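Local coordinates for protein phenol hydroxylase component phN (Pseudomonas stutzeri, PDB 3U52) that probably serves as the diiron-containing subunit of a multicomponent phenol hydroxylase, whose two iron ions would activate dioxygen to hydroxylate phenols, at residues 273-278 with 337-342. Residues are numbered along the deposited sequence; the frame is centred on the assembly and turned at random.
Sequences LSLVSM and TTFYQY
Within segment 337-342, Phe339 makes all the contact with Leu275 and Met278 of helix 254-283, and no hydrogen bond joins the two segments. Ahead of it on the second segment, Thr338 turns its OG1 back to the carbonyl of Gln334 within its own helix. The Phe339 ring then reaches toward segment 273-278; the nearest CA atoms of the two segments, those of Met278 and Phe339, are 9.4 Å apart. Met278 approaches it obliquely, with SD 4.1 Å from the centroid of the Phe339 ring. The sulfur stands 55° off the ring normal. With CG anti to the backbone N (chi1 175°), the methionine chain runs out toward the phenylalanine and bends at chi3, bringing CE of Met278 to 3.6 Å from CD1 of Phe339 as well. Farther along the ring, CD2 of Leu275 meets CZ of Phe339 at 3.7 Å, the two side chains crossing at about a right angle. Trp170, Tyr171 and Phe348 add aromatic contacts to the same ring. Shortening Phe339 to an alanine is likely to strip the Met278 thioether and a Leu275 methyl of their aromatic partner and to open a gap between the helices. Beyond it, Tyr342 directs its OH to the carbonyl of Thr394 and lines a separate xenon site. Phe339 itself lines a hydrophobic site, with Ile404 and Pro405, that takes up xenon in this crystal, and the buried Met-aromatic contact backs that site through the Phe339 ring.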
loop_
_atom_site.group_PDB
_atom_site.type_symbol
_atom_site.label_atom_id
_atom_site.label_comp_id
_atom_site.label_asym_id
_atom_site.label_seq_id
_atom_site.Cartn_x
_atom_site.Cartn_y
_atom_site.Cartn_z
ATOM N N LEU A 273 25.773 -12.019 -17.545
ATOM C CA LEU A 273 25.051 -12.850 -16.547
ATOM C C LEU A 273 25.933 -13.672 -15.601
ATOM O O LEU A 273 25.465 -14.176 -14.550
ATOM C CB LEU A 273 24.142 -13.844 -17.267
ATOM C CG LEU A 273 22.920 -13.243 -17.917
ATOM C CD1 LEU A 273 22.290 -14.341 -18.819
ATOM C CD2 LEU A 273 21.959 -12.758 -16.809
ATOM N N SER A 274 27.194 -13.843 -15.968
ATOM C CA SER A 274 28.147 -14.442 -15.049
ATOM C C SER A 274 28.136 -13.739 -13.661
ATOM O O SER A 274 28.280 -14.401 -12.651
ATOM C CB SER A 274 29.544 -14.554 -15.675
ATOM O OG SER A 274 30.297 -13.346 -15.651
ATOM N N LEU A 275 27.888 -12.428 -13.611
ATOM C CA LEU A 275 27.686 -11.719 -12.357
ATOM C C LEU A 275 26.504 -12.217 -11.507
ATOM O O LEU A 275 26.591 -12.210 -10.266
ATOM C CB LEU A 275 27.474 -10.230 -12.636
ATOM C CG LEU A 275 28.687 -9.436 -13.090
ATOM C CD1 LEU A 275 28.245 -7.967 -13.371
ATOM C CD2 LEU A 275 29.810 -9.528 -12.044
ATOM N N VAL A 276 25.400 -12.600 -12.164
ATOM C CA VAL A 276 24.220 -13.182 -11.507
ATOM C C VAL A 276 24.466 -14.625 -11.024
ATOM O O VAL A 276 23.972 -14.992 -9.961
ATOM C CB VAL A 276 22.943 -13.156 -12.399
ATOM C CG1 VAL A 276 21.693 -13.499 -11.575
ATOM C CG2 VAL A 276 22.740 -11.802 -13.010
ATOM N N SER A 277 25.232 -15.421 -11.784
ATOM C CA SER A 277 25.565 -16.763 -11.345
ATOM C C SER A 277 26.220 -16.764 -9.983
ATOM O O SER A 277 25.889 -17.569 -9.114
ATOM C CB SER A 277 26.451 -17.512 -12.362
ATOM O OG SER A 277 27.768 -17.058 -12.269
ATOM N N MET A 278 27.165 -15.850 -9.800
ATOM C CA MET A 278 27.872 -15.685 -8.526
ATOM C C MET A 278 26.925 -15.218 -7.377
ATOM O O MET A 278 27.011 -15.683 -6.236
ATOM C CB MET A 278 28.997 -14.662 -8.745
ATOM C CG MET A 278 29.713 -14.304 -7.529
ATOM S SD MET A 278 30.930 -13.019 -7.890
ATOM C CE MET A 278 29.803 -11.575 -7.943
ATOM N N THR A 337 35.539 -16.687 -6.442
ATOM C CA THR A 337 36.996 -16.701 -6.164
ATOM C C THR A 337 37.808 -15.443 -6.722
ATOM O O THR A 337 38.701 -14.876 -6.028
ATOM C CB THR A 337 37.416 -18.185 -6.489
ATOM O OG1 THR A 337 37.691 -18.951 -5.309
ATOM C CG2 THR A 337 38.242 -18.401 -7.596
ATOM N N THR A 338 37.433 -14.946 -7.889
ATOM C CA THR A 338 37.930 -13.682 -8.431
ATOM C C THR A 338 37.568 -12.501 -7.549
ATOM O O THR A 338 38.440 -11.689 -7.203
ATOM C CB THR A 338 37.348 -13.471 -9.837
ATOM O OG1 THR A 338 37.849 -14.547 -10.645
ATOM C CG2 THR A 338 37.738 -12.118 -10.443
ATOM N N PHE A 339 36.291 -12.394 -7.168
ATOM C CA PHE A 339 35.847 -11.261 -6.372
ATOM C C PHE A 339 36.407 -11.341 -4.967
ATOM O O PHE A 339 36.775 -10.310 -4.380
ATOM C CB PHE A 339 34.326 -11.121 -6.382
ATOM C CG PHE A 339 33.799 -10.426 -7.636
ATOM C CD1 PHE A 339 33.281 -11.149 -8.690
ATOM C CD2 PHE A 339 33.870 -9.054 -7.750
ATOM C CE1 PHE A 339 32.771 -10.510 -9.822
ATOM C CE2 PHE A 339 33.349 -8.395 -8.861
ATOM C CZ PHE A 339 32.825 -9.132 -9.917
ATOM N N TYR A 340 36.516 -12.546 -4.434
ATOM C CA TYR A 340 37.139 -12.741 -3.096
ATOM C C TYR A 340 38.548 -12.070 -3.004
ATOM O O TYR A 340 38.824 -11.312 -2.071
ATOM C CB TYR A 340 37.218 -14.257 -2.785
ATOM C CG TYR A 340 37.774 -14.609 -1.445
ATOM C CD1 TYR A 340 39.153 -14.726 -1.253
ATOM C CD2 TYR A 340 36.942 -14.798 -0.372
ATOM C CE1 TYR A 340 39.692 -15.037 -0.001
ATOM C CE2 TYR A 340 37.472 -15.145 0.894
ATOM C CZ TYR A 340 38.839 -15.235 1.062
ATOM O OH TYR A 340 39.314 -15.553 2.301
ATOM N N GLN A 341 39.431 -12.343 -3.975
ATOM C CA GLN A 341 40.824 -11.851 -3.917
ATOM C C GLN A 341 40.961 -10.399 -4.296
ATOM O O GLN A 341 41.968 -9.759 -3.994
ATOM C CB GLN A 341 41.723 -12.721 -4.801
ATOM C CG GLN A 341 41.500 -12.540 -6.306
ATOM C CD GLN A 341 42.129 -13.651 -7.095
ATOM O OE1 GLN A 341 41.630 -14.781 -7.113
ATOM N NE2 GLN A 341 43.253 -13.365 -7.710
ATOM N N TYR A 342 39.961 -9.854 -4.952
ATOM C CA TYR A 342 39.990 -8.465 -5.371
ATOM C C TYR A 342 38.996 -7.557 -4.604
ATOM O O TYR A 342 38.829 -6.362 -4.933
ATOM C CB TYR A 342 39.748 -8.408 -6.868
ATOM C CG TYR A 342 40.957 -8.801 -7.725
ATOM C CD1 TYR A 342 40.779 -9.575 -8.859
ATOM C CD2 TYR A 342 42.237 -8.321 -7.438
ATOM C CE1 TYR A 342 41.834 -9.919 -9.674
ATOM C CE2 TYR A 342 43.349 -8.676 -8.259
ATOM C CZ TYR A 342 43.114 -9.452 -9.378
ATOM O OH TYR A 342 44.094 -9.778 -10.257
#